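Conserved Archaeal protein (Sulfolobus acidocaldarius, PDB 4OPD) reduces the double bonds of geranylgeranyl chains in the lipids that become saturated archaeal membrane phospholipids, using FAD as cofactor. Local coordinates at residues Pro63-Glu68 with Glu93-Asn98; Gln345-Ile350 with Glu415-Ile420; Phe351-Gln356 with Glu447-Leu452. All blocks are in the same frame, centred on the assembly; numbering follows the deposited sequence. Where two conformers were deposited one is given.

Interaction 1 (Pro63-Glu68 with Glu93-Asn98); sequences PYPKGE and EGFELN. With GRG (geranylgeranyl diphosphate), chain D.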
loop_
_atom_site.group_PDB
_atom_site.type_symbol
_atom_site.label_atom_id
_atom_site.label_comp_id
_atom_site.label_asym_id
_atom_site.label_seq_id
_atom_site.Cartn_x
_atom_site.Cartn_y
_atom_site.Cartn_z
ATOM N N PRO A 63 -0.059 -5.011 17.849
ATOM C CA PRO A 63 0.404 -6.300 18.378
ATOM C C PRO A 63 1.438 -6.961 17.483
ATOM O O PRO A 63 1.231 -6.983 16.274
ATOM C CB PRO A 63 -0.877 -7.143 18.412
ATOM C CG PRO A 63 -1.974 -6.171 18.511
ATOM C CD PRO A 63 -1.530 -4.939 17.774
ATOM N N TYR A 64 2.529 -7.478 18.043
ATOM C CA TYR A 64 3.397 -8.346 17.262
ATOM C C TYR A 64 2.639 -9.593 16.863
ATOM O O TYR A 64 1.811 -10.101 17.619
ATOM C CB TYR A 64 4.653 -8.774 18.031
ATOM C CG TYR A 64 5.769 -7.766 18.103
ATOM C CD1 TYR A 64 5.668 -6.524 17.486
ATOM C CD2 TYR A 64 6.937 -8.069 18.786
ATOM C CE1 TYR A 64 6.704 -5.604 17.563
ATOM C CE2 TYR A 64 7.971 -7.164 18.869
ATOM C CZ TYR A 64 7.853 -5.934 18.260
ATOM O OH TYR A 64 8.897 -5.043 18.356
ATOM N N PRO A 65 2.935 -10.102 15.675
ATOM C CA PRO A 65 2.488 -11.427 15.253
ATOM C C PRO A 65 3.108 -12.481 16.161
ATOM O O PRO A 65 4.295 -12.374 16.480
ATOM C CB PRO A 65 3.017 -11.538 13.824
ATOM C CG PRO A 65 3.312 -10.107 13.421
ATOM C CD PRO A 65 3.739 -9.425 14.646
ATOM N N LYS A 66 2.321 -13.466 16.582
ATOM C CA LYS A 66 2.809 -14.516 17.474
ATOM C C LYS A 66 2.315 -15.880 17.014
ATOM O O LYS A 66 1.274 -15.981 16.366
ATOM C CB LYS A 66 2.352 -14.251 18.910
ATOM C CG LYS A 66 0.849 -14.053 19.017
ATOM C CD LYS A 66 0.346 -14.125 20.448
ATOM C CE LYS A 66 -1.159 -13.864 20.504
ATOM N NZ LYS A 66 -1.925 -14.710 19.536
ATOM N N GLY A 67 3.055 -16.929 17.361
ATOM C CA GLY A 67 2.636 -18.280 17.046
ATOM C C GLY A 67 2.485 -18.513 15.562
ATOM O O GLY A 67 3.342 -18.109 14.784
ATOM N N GLU A 68 1.395 -19.163 15.168
ATOM C CA GLU A 68 1.166 -19.475 13.760
ATOM C C GLU A 68 1.048 -18.195 12.905
ATOM O O GLU A 68 1.081 -18.282 11.678
ATOM C CB GLU A 68 -0.097 -20.343 13.582
ATOM C CG GLU A 68 -0.014 -21.815 14.060
ATOM C CD GLU A 68 -1.299 -22.612 13.745
ATOM O OE1 GLU A 68 -2.042 -22.199 12.826
ATOM O OE2 GLU A 68 -1.580 -23.636 14.416
ATOM N N GLU A 93 14.803 -5.574 10.137
ATOM C CA GLU A 93 13.940 -6.584 10.721
ATOM C C GLU A 93 12.501 -6.466 10.229
ATOM O O GLU A 93 11.949 -5.367 10.125
ATOM C CB GLU A 93 13.988 -6.499 12.245
ATOM C CG GLU A 93 15.299 -7.001 12.820
ATOM C CD GLU A 93 15.471 -6.648 14.282
ATOM O OE1 GLU A 93 14.786 -7.252 15.131
ATOM O OE2 GLU A 93 16.294 -5.760 14.581
ATOM N N GLY A 94 11.899 -7.612 9.927
ATOM C CA GLY A 94 10.527 -7.654 9.449
ATOM C C GLY A 94 9.902 -9.011 9.708
ATOM O O GLY A 94 10.552 -9.908 10.257
ATOM N N PHE A 95 8.646 -9.167 9.305
ATOM C CA PHE A 95 7.930 -10.417 9.508
ATOM C C PHE A 95 7.340 -10.944 8.208
ATOM O O PHE A 95 6.796 -10.189 7.416
ATOM C CB PHE A 95 6.781 -10.255 10.506
ATOM C CG PHE A 95 7.160 -9.619 11.806
ATOM C CD1 PHE A 95 8.064 -10.226 12.653
ATOM C CD2 PHE A 95 6.557 -8.431 12.208
ATOM C CE1 PHE A 95 8.396 -9.645 13.869
ATOM C CE2 PHE A 95 6.879 -7.850 13.422
ATOM C CZ PHE A 95 7.801 -8.455 14.254
ATOM N N GLU A 96 7.432 -12.250 8.007
ATOM C CA GLU A 96 6.601 -12.934 7.026
ATOM C C GLU A 96 5.390 -13.505 7.757
ATOM O O GLU A 96 5.521 -14.455 8.530
ATOM C CB GLU A 96 7.378 -14.046 6.310
ATOM C CG GLU A 96 7.784 -13.695 4.887
ATOM C CD GLU A 96 6.578 -13.473 3.986
ATOM O OE1 GLU A 96 6.663 -12.627 3.079
ATOM O OE2 GLU A 96 5.541 -14.142 4.185
ATOM N N LEU A 97 4.221 -12.919 7.501
ATOM C CA LEU A 97 2.993 -13.206 8.249
ATOM C C LEU A 97 2.100 -14.252 7.636
ATOM O O LEU A 97 2.076 -14.437 6.419
ATOM C CB LEU A 97 2.155 -11.922 8.396
ATOM C CG LEU A 97 2.856 -10.760 9.079
ATOM C CD1 LEU A 97 1.909 -9.584 9.340
ATOM C CD2 LEU A 97 3.422 -11.301 10.346
ATOM N N ASN A 98 1.359 -14.930 8.504
ATOM C CA ASN A 98 0.086 -15.523 8.141
ATOM C C ASN A 98 -0.928 -14.385 8.202
ATOM O O ASN A 98 -1.468 -14.094 9.272
ATOM C CB ASN A 98 -0.294 -16.648 9.104
ATOM C CG ASN A 98 -1.532 -17.419 8.667
ATOM O OD1 ASN A 98 -2.469 -16.858 8.098
ATOM N ND2 ASN A 98 -1.544 -18.722 8.953
HETATM C C20 GRG D . 5.570 -7.983 -2.973
HETATM C C19 GRG D . 3.883 -6.189 -3.854
HETATM C C18 GRG D . 4.942 -6.612 -2.860
HETATM C C17 GRG D . 5.324 -5.777 -1.873
HETATM C C16 GRG D . 6.388 -6.195 -0.883
HETATM C C14 GRG D . 9.213 -5.295 -0.039
HETATM C C13 GRG D . 7.956 -5.299 0.803
HETATM C C15 GRG D . 6.610 -5.093 0.140
HETATM C C12 GRG D . 8.005 -5.500 2.135
HETATM C C11 GRG D . 9.285 -5.744 2.906
HETATM C C9 GRG D . 8.979 -5.498 4.367
HETATM C C8 GRG D . 10.088 -6.021 5.244
HETATM C C10 GRG D . 10.098 -7.465 5.699
HETATM C C7 GRG D . 11.078 -5.196 5.624
HETATM C C6 GRG D . 12.188 -5.731 6.498
HETATM C C5 GRG D . 13.487 -5.617 5.733
HETATM C C3 GRG D . 14.051 -4.222 5.903
HETATM C C4 GRG D . 15.197 -3.774 5.026
HETATM C C2 GRG D . 13.538 -3.384 6.834
HETATM C C1 GRG D . 14.098 -1.990 7.008
HETATM O O1 GRG D . 13.427 -1.348 8.069
HETATM P PA GRG D . 14.301 -0.546 9.114
HETATM O O1A GRG D . 14.197 0.936 8.828
HETATM O O3A GRG D . 15.813 -1.006 8.965
HETATM O O2A GRG D . 13.798 -0.835 10.510
HETATM P PB GRG D . 16.897 -0.982 10.123
HETATM O O1B GRG D . 18.255 -1.317 9.540
HETATM O O2B GRG D . 16.945 0.396 10.750
HETATM O O3B GRG D . 16.515 -2.008 11.172
HETATM O O HOH W 1 0.735 -20.157 10.034
#
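E68 and N98 meet through one water, which donates to the carbonyl O of E68 at 2.5 Å and accepts from ND2 of N98 at 2.9 Å. N98 is the N-cap residue where strand 87-97, part of the large mixed sheet, passes into helix 99-112. Its side-chain CG stands anti to the backbone N (chi1 -173°); OD1 takes the amide of L101, while ND2 turns to the water. Asparagine suits the place because its amide can accept and donate at once. The ring of P65 sits over one face of F95, a CH-pi contact with CD 4.1 Å from the F95 ring centroid. The F95 ring in turn points its edge at the face of Y64, with CZ above the Y64 ring centre and the two planes at 62°, so one phenylalanine serves both loop residues; F57 adds a further edge-to-face partner. Beyond F95 the strand borders the isoprenoid: G94 CA lies 3.8 Å from C10 of geranylgeranyl diphosphate D, where any side chain would collide. L97, whose side chain lies about 4 Å from that of FAD-binding F16, presses CD2 on P65 CG at 3.3 Å, tighter than ordinary van der Waals contact.

Interaction 2 (Gln345-Ile350 with Glu415-Ile420); sequences QASLDI and ESMKKI. With GRG (geranylgeranyl diphosphate), chain F.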
loop_
_atom_site.group_PDB
_atom_site.type_symbol
_atom_site.label_atom_id
_atom_site.label_comp_id
_atom_site.label_asym_id
_atom_site.label_seq_id
_atom_site.Cartn_x
_atom_site.Cartn_y
_atom_site.Cartn_z
ATOM N N GLN A 345 5.547 8.828 -0.008
ATOM C CA GLN A 345 4.925 8.242 -1.189
ATOM C C GLN A 345 4.977 9.154 -2.409
ATOM O O GLN A 345 5.205 8.698 -3.517
ATOM C CB GLN A 345 3.452 7.922 -0.934
ATOM C CG GLN A 345 3.146 6.693 -0.158
ATOM C CD GLN A 345 1.643 6.511 -0.060
ATOM O OE1 GLN A 345 0.995 6.039 -0.996
ATOM N NE2 GLN A 345 1.080 6.929 1.047
ATOM N N ALA A 346 4.690 10.437 -2.214
ATOM C CA ALA A 346 4.639 11.362 -3.343
ATOM C C ALA A 346 5.990 11.464 -4.041
ATOM O O ALA A 346 6.079 11.465 -5.268
ATOM C CB ALA A 346 4.180 12.747 -2.866
ATOM N N SER A 347 7.048 11.567 -3.254
ATOM C CA SER A 347 8.401 11.551 -3.787
ATOM C C SER A 347 8.643 10.254 -4.571
ATOM O O SER A 347 9.198 10.258 -5.671
ATOM C CB SER A 347 9.402 11.696 -2.640
ATOM O OG SER A 347 10.718 11.864 -3.118
ATOM N N LEU A 348 8.200 9.141 -4.006
ATOM C CA LEU A 348 8.451 7.846 -4.638
ATOM C C LEU A 348 7.559 7.593 -5.848
ATOM O O LEU A 348 7.868 6.740 -6.675
ATOM C CB LEU A 348 8.278 6.729 -3.619
ATOM C CG LEU A 348 9.340 6.686 -2.519
ATOM C CD1 LEU A 348 8.975 5.600 -1.522
ATOM C CD2 LEU A 348 10.750 6.467 -3.093
ATOM N N ASP A 349 6.441 8.318 -5.931
ATOM C CA ASP A 349 5.571 8.288 -7.105
ATOM C C ASP A 349 6.366 8.782 -8.318
ATOM O O ASP A 349 6.316 8.199 -9.398
ATOM C CB ASP A 349 4.307 9.155 -6.862
ATOM C CG ASP A 349 3.171 8.868 -7.845
ATOM O OD1 ASP A 349 3.408 8.249 -8.898
ATOM O OD2 ASP A 349 2.012 9.273 -7.569
ATOM N N ILE A 350 7.122 9.855 -8.140
ATOM C CA ILE A 350 8.011 10.349 -9.189
ATOM C C ILE A 350 9.061 9.309 -9.532
ATOM O O ILE A 350 9.269 8.967 -10.698
ATOM C CB ILE A 350 8.715 11.652 -8.773
ATOM C CG1 ILE A 350 7.690 12.774 -8.631
ATOM C CG2 ILE A 350 9.760 12.058 -9.811
ATOM C CD1 ILE A 350 7.152 13.243 -9.950
ATOM N N GLU A 415 15.343 16.559 -9.062
ATOM C CA GLU A 415 14.739 17.883 -9.057
ATOM C C GLU A 415 13.218 17.805 -8.934
ATOM O O GLU A 415 12.614 18.580 -8.190
ATOM C CB GLU A 415 15.133 18.660 -10.314
ATOM C CG GLU A 415 16.561 19.170 -10.273
ATOM C CD GLU A 415 17.060 19.667 -11.617
ATOM O OE1 GLU A 415 16.282 19.658 -12.597
ATOM O OE2 GLU A 415 18.242 20.061 -11.692
ATOM N N SER A 416 12.591 16.880 -9.659
ATOM C CA SER A 416 11.143 16.780 -9.601
ATOM C C SER A 416 10.702 16.219 -8.259
ATOM O O SER A 416 9.651 16.588 -7.738
ATOM C CB SER A 416 10.598 15.902 -10.737
ATOM O OG SER A 416 10.698 16.568 -11.984
ATOM N N MET A 417 11.495 15.302 -7.717
ATOM C CA MET A 417 11.189 14.709 -6.417
ATOM C C MET A 417 11.254 15.802 -5.359
ATOM O O MET A 417 10.442 15.854 -4.435
ATOM C CB MET A 417 12.162 13.572 -6.089
ATOM C CG MET A 417 11.931 12.268 -6.890
ATOM S SD MET A 417 13.236 11.007 -6.689
ATOM C CE MET A 417 12.995 10.512 -4.983
ATOM N N LYS A 418 12.244 16.668 -5.507
ATOM C CA LYS A 418 12.415 17.816 -4.624
ATOM C C LYS A 418 11.198 18.729 -4.670
ATOM O O LYS A 418 10.717 19.204 -3.637
ATOM C CB LYS A 418 13.677 18.595 -5.014
ATOM C CG LYS A 418 13.895 19.892 -4.227
ATOM C CD LYS A 418 15.168 20.604 -4.684
ATOM C CE LYS A 418 15.511 21.783 -3.783
ATOM N NZ LYS A 418 15.795 21.350 -2.384
ATOM N N LYS A 419 10.701 18.975 -5.868
ATOM C CA LYS A 419 9.571 19.842 -6.064
ATOM C C LYS A 419 8.343 19.265 -5.362
ATOM O O LYS A 419 7.631 19.911 -4.711
ATOM C CB LYS A 419 9.219 19.967 -7.530
ATOM C CG LYS A 419 9.813 21.140 -8.266
ATOM C CD LYS A 419 9.573 21.070 -9.773
ATOM C CE LYS A 419 10.372 22.092 -10.552
ATOM N NZ LYS A 419 10.340 21.895 -12.029
ATOM N N ILE A 420 8.124 17.997 -5.562
ATOM C CA ILE A 420 6.890 17.406 -5.071
ATOM C C ILE A 420 6.988 17.249 -3.552
ATOM O O ILE A 420 5.990 17.383 -2.850
ATOM C CB ILE A 420 6.565 16.065 -5.782
ATOM C CG1 ILE A 420 5.049 15.827 -5.787
ATOM C CG2 ILE A 420 7.302 14.873 -5.148
ATOM C CD1 ILE A 420 4.602 14.652 -6.661
HETATM C C20 GRG F . 19.569 0.962 -9.163
HETATM C C19 GRG F . 19.328 1.303 -11.747
HETATM C C18 GRG F . 19.514 1.882 -10.361
HETATM C C17 GRG F . 19.642 3.209 -10.184
HETATM C C16 GRG F . 19.850 3.794 -8.802
HETATM C C14 GRG F . 19.793 7.079 -7.361
HETATM C C13 GRG F . 19.059 5.759 -7.419
HETATM C C15 GRG F . 18.971 5.005 -8.725
HETATM C C12 GRG F . 18.432 5.268 -6.330
HETATM C C11 GRG F . 18.418 6.000 -5.006
HETATM C C9 GRG F . 17.154 6.852 -4.992
HETATM C C8 GRG F . 16.063 6.199 -4.157
HETATM C C10 GRG F . 14.861 7.041 -3.783
HETATM C C7 GRG F . 16.155 4.908 -3.754
HETATM C C6 GRG F . 15.138 4.204 -2.860
HETATM C C5 GRG F . 13.871 3.728 -3.502
HETATM C C3 GRG F . 13.164 2.855 -2.483
HETATM C C4 GRG F . 13.748 1.507 -2.133
HETATM C C2 GRG F . 12.018 3.254 -1.891
HETATM C C1 GRG F . 11.321 2.338 -0.897
HETATM O O1 GRG F . 10.591 3.067 0.065
#
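I420 CG2 and M417 CG rest on the backbone carbonyls of A346 and S347, and no ring meets another residue across this helix pair; I420 CG2 is 3.6 Å from A346 O, and M417 CG is equally near S347 O. The motif is an antiparallel packing of helix 332-355 on helix 410-425, in which the axes of segments 345-350 and 415-420 approach to 8.5 Å at 153°. Such closeness is helped by small residues. A346 offers just a methyl, and S347 brings its CA to 5.0 Å from that of M417. In one of two modelled conformers the S347 hydroxyl finds its polar partner in G384 O, so this buried oxygen is satisfied although M417 CE lies beside it. Methionine fits here because its chain bends at chi3 (69°), which turns the CE methyl beside S347 OG in that conformer. I350, likewise modelled in two conformers, slides past M417 in the opposite direction and meets I420 tip to tip. Its branch CG2 also reaches S416 CB, while L445 of helix 434-452 packs on both isoleucines and F448 on I350. L348 points away from this interface, and its methyls meet geranylgeranyl diphosphate F, CD2 lying 3.7 Å from C2. With an alanine here, both methyls are gone and the isoprenoid near C2 would probably lose packing, leaving a gap beside its head end. The other methyl, L348 CD1, approaches the ligand oxygen O1 to 3.4 Å.

Interaction 3 (Phe351-Gln356 with Glu447-Leu452); sequences FRRFLQ and EFNKSL. With GRG (geranylgeranyl diphosphate), chain F.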
loop_
_atom_site.group_PDB
_atom_site.type_symbol
_atom_site.label_atom_id
_atom_site.label_comp_id
_atom_site.label_asym_id
_atom_site.label_seq_id
_atom_site.Cartn_x
_atom_site.Cartn_y
_atom_site.Cartn_z
ATOM N N PHE A 351 9.727 8.798 -8.496
ATOM C CA PHE A 351 10.860 7.905 -8.699
ATOM C C PHE A 351 10.401 6.632 -9.408
ATOM O O PHE A 351 11.079 6.162 -10.303
ATOM C CB PHE A 351 11.551 7.584 -7.363
ATOM C CG PHE A 351 12.896 6.931 -7.514
ATOM C CD1 PHE A 351 13.955 7.624 -8.086
ATOM C CD2 PHE A 351 13.105 5.640 -7.081
ATOM C CE1 PHE A 351 15.191 7.029 -8.231
ATOM C CE2 PHE A 351 14.342 5.039 -7.221
ATOM C CZ PHE A 351 15.385 5.741 -7.795
ATOM N N ARG A 352 9.240 6.097 -9.011
ATOM C CA ARG A 352 8.655 4.933 -9.671
ATOM C C ARG A 352 8.586 5.088 -11.184
ATOM O O ARG A 352 8.903 4.168 -11.926
ATOM C CB ARG A 352 7.225 4.674 -9.140
ATOM C CG ARG A 352 6.351 3.956 -10.168
ATOM C CD ARG A 352 4.936 3.736 -9.700
ATOM N NE ARG A 352 4.095 4.930 -9.793
ATOM C CZ ARG A 352 3.307 5.204 -10.828
ATOM N NH1 ARG A 352 3.283 4.393 -11.865
ATOM N NH2 ARG A 352 2.547 6.289 -10.824
ATOM N N ARG A 353 8.117 6.245 -11.644
ATOM C CA ARG A 353 7.907 6.468 -13.075
ATOM C C ARG A 353 9.230 6.381 -13.842
ATOM O O ARG A 353 9.289 5.909 -14.986
ATOM C CB ARG A 353 7.253 7.831 -13.295
ATOM C CG ARG A 353 5.868 7.916 -12.685
ATOM C CD ARG A 353 5.426 9.347 -12.453
ATOM N NE ARG A 353 4.260 9.342 -11.579
ATOM C CZ ARG A 353 3.048 9.730 -11.937
ATOM N NH1 ARG A 353 2.829 10.202 -13.156
ATOM N NH2 ARG A 353 2.057 9.666 -11.057
ATOM N N PHE A 354 10.287 6.847 -13.189
ATOM C CA PHE A 354 11.634 6.786 -13.736
ATOM C C PHE A 354 12.071 5.328 -13.866
ATOM O O PHE A 354 12.471 4.882 -14.941
ATOM C CB PHE A 354 12.582 7.589 -12.831
ATOM C CG PHE A 354 14.046 7.433 -13.161
ATOM C CD1 PHE A 354 14.565 7.909 -14.363
ATOM C CD2 PHE A 354 14.917 6.867 -12.235
ATOM C CE1 PHE A 354 15.925 7.778 -14.646
ATOM C CE2 PHE A 354 16.267 6.732 -12.518
ATOM C CZ PHE A 354 16.771 7.198 -13.721
ATOM N N LEU A 355 11.947 4.581 -12.769
ATOM C CA LEU A 355 12.360 3.180 -12.744
ATOM C C LEU A 355 11.630 2.375 -13.810
ATOM O O LEU A 355 12.243 1.591 -14.513
ATOM C CB LEU A 355 12.111 2.550 -11.364
ATOM C CG LEU A 355 12.848 3.140 -10.155
ATOM C CD1 LEU A 355 12.493 2.341 -8.897
ATOM C CD2 LEU A 355 14.359 3.154 -10.387
ATOM N N GLN A 356 10.328 2.600 -13.951
ATOM C CA GLN A 356 9.533 1.848 -14.920
ATOM C C GLN A 356 9.908 2.150 -16.376
ATOM O O GLN A 356 9.515 1.417 -17.279
ATOM C CB GLN A 356 8.035 2.110 -14.695
ATOM C CG GLN A 356 7.508 1.501 -13.379
ATOM C CD GLN A 356 6.076 1.910 -13.065
ATOM O OE1 GLN A 356 5.686 3.046 -13.311
ATOM N NE2 GLN A 356 5.292 0.991 -12.500
ATOM N N GLU A 447 4.568 17.693 -15.971
ATOM C CA GLU A 447 5.856 18.129 -16.487
ATOM C C GLU A 447 6.857 16.981 -16.411
ATOM O O GLU A 447 7.629 16.773 -17.344
ATOM C CB GLU A 447 6.374 19.344 -15.721
ATOM C CG GLU A 447 5.553 20.603 -15.937
ATOM C CD GLU A 447 6.141 21.816 -15.239
ATOM O OE1 GLU A 447 7.387 21.926 -15.188
ATOM O OE2 GLU A 447 5.359 22.659 -14.743
ATOM N N PHE A 448 6.830 16.221 -15.319
ATOM C CA PHE A 448 7.770 15.110 -15.183
ATOM C C PHE A 448 7.531 14.022 -16.224
ATOM O O PHE A 448 8.477 13.539 -16.842
ATOM C CB PHE A 448 7.731 14.473 -13.794
ATOM C CG PHE A 448 8.750 13.377 -13.630
ATOM C CD1 PHE A 448 10.106 13.675 -13.676
ATOM C CD2 PHE A 448 8.364 12.054 -13.491
ATOM C CE1 PHE A 448 11.065 12.674 -13.555
ATOM C CE2 PHE A 448 9.306 11.055 -13.370
ATOM C CZ PHE A 448 10.666 11.361 -13.402
ATOM N N ASN A 449 6.271 13.633 -16.404
ATOM C CA ASN A 449 5.908 12.655 -17.430
ATOM C C ASN A 449 6.483 12.984 -18.799
ATOM O O ASN A 449 7.068 12.135 -19.473
ATOM C CB ASN A 449 4.391 12.549 -17.547
ATOM C CG ASN A 449 3.778 11.841 -16.372
ATOM O OD1 ASN A 449 4.471 11.147 -15.634
ATOM N ND2 ASN A 449 2.473 12.003 -16.190
ATOM N N LYS A 450 6.302 14.231 -19.205
ATOM C CA LYS A 450 6.748 14.674 -20.514
ATOM C C LYS A 450 8.274 14.635 -20.622
ATOM O O LYS A 450 8.819 14.374 -21.694
ATOM C CB LYS A 450 6.224 16.081 -20.800
ATOM C CG LYS A 450 6.328 16.469 -22.261
ATOM C CD LYS A 450 6.064 17.937 -22.480
ATOM C CE LYS A 450 6.250 18.290 -23.948
ATOM N NZ LYS A 450 7.583 17.846 -24.453
ATOM N N SER A 451 8.959 14.879 -19.508
ATOM C CA SER A 451 10.423 14.859 -19.495
ATOM C C SER A 451 10.986 13.464 -19.805
ATOM O O SER A 451 12.062 13.339 -20.379
ATOM C CB SER A 451 10.954 15.331 -18.142
ATOM O OG SER A 451 10.825 14.299 -17.171
ATOM N N LEU A 452 10.250 12.424 -19.422
ATOM C CA LEU A 452 10.669 11.042 -19.645
ATOM C C LEU A 452 10.249 10.496 -21.009
ATOM O O LEU A 452 10.708 9.431 -21.425
ATOM C CB LEU A 452 10.095 10.133 -18.545
ATOM C CG LEU A 452 10.674 10.260 -17.135
ATOM C CD1 LEU A 452 10.096 9.204 -16.207
ATOM C CD2 LEU A 452 12.196 10.171 -17.161
HETATM C C20 GRG F . 19.569 0.962 -9.163
HETATM C C19 GRG F . 19.328 1.303 -11.747
HETATM C C18 GRG F . 19.514 1.882 -10.361
HETATM C C17 GRG F . 19.642 3.209 -10.184
HETATM C C16 GRG F . 19.850 3.794 -8.802
HETATM C C14 GRG F . 19.793 7.079 -7.361
HETATM C C13 GRG F . 19.059 5.759 -7.419
HETATM C C15 GRG F . 18.971 5.005 -8.725
HETATM C C12 GRG F . 18.432 5.268 -6.330
HETATM C C11 GRG F . 18.418 6.000 -5.006
HETATM C C9 GRG F . 17.154 6.852 -4.992
HETATM C C8 GRG F . 16.063 6.199 -4.157
HETATM C C10 GRG F . 14.861 7.041 -3.783
HETATM C C7 GRG F . 16.155 4.908 -3.754
HETATM C C6 GRG F . 15.138 4.204 -2.860
HETATM C C5 GRG F . 13.871 3.728 -3.502
HETATM C C3 GRG F . 13.164 2.855 -2.483
HETATM C C4 GRG F . 13.748 1.507 -2.133
HETATM C C2 GRG F . 12.018 3.254 -1.891
HETATM C C1 GRG F . 11.321 2.338 -0.897
HETATM O O1 GRG F . 10.591 3.067 0.065
HETATM O O HOH W 2 0.409 11.162 -14.431
#
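R353 reaches N449 with one hydrogen bond, NH1 to OD1, 3.1 Å long and bent to 150° at the hydrogen. It arrives in the carbonyl plane on a lone pair of OD1, and the guanidinium and amide are nearly coplanar, 17° apart. A water completes the link, accepting from NH1 of R353 and from ND2 of N449. The arginine's aliphatic part works too: its CB meets the edge of the F448 ring, 3.8 Å from CE2. Beside it L452 packs against the backbone and ring of the facing helix, with CD1 3.6 Å from R353 O and CD2 at the edge of the F354 ring. Long and aromatic side chains suit this place because the axes of segments 351-355 and 447-452 run nearly parallel, 15° apart, and come no closer than 10.7 Å.

In the next shell, the R353 side chain is extended from CG to NE, which lets NH1 reach N449, while D349 OD1 takes NH2 in a salt bridge. S416 of helix 410-425 touches F448. F351, turned away from this interface, lays one ring face over C8 of geranylgeranyl diphosphate F, its CZ 3.4 Å from C12. The contact thus joins an apolar centre to a polar margin, where D349, shared with R352 and R274, probably offsets several neighbouring positive charges, and N449 adds a neutral, directional acceptor without adding charge.

Overall arrangement
Interactions 2 and 3 are neighbours, their centres about 10 Å apart, and share helix 332-355. F448 of interaction 3 touches I350 and S416 of interaction 2, with its CE2 3.4 Å from I350 O, and M417 SD packs on F351 CD1, so helices 332-355, 410-425 and 434-452 pack together. Both also border geranylgeranyl diphosphate F, through L348 and F351, so the inner helix presents one side to the isoprenoid and another to the outer helices. Interaction 1 lies across the chain's centre, 32 Å from interaction 2 and 36 Å from interaction 3, centre to centre. It borders geranylgeranyl diphosphate D instead, and the side chain of its L97 is about 8 Å from the reduced flavin cofactor.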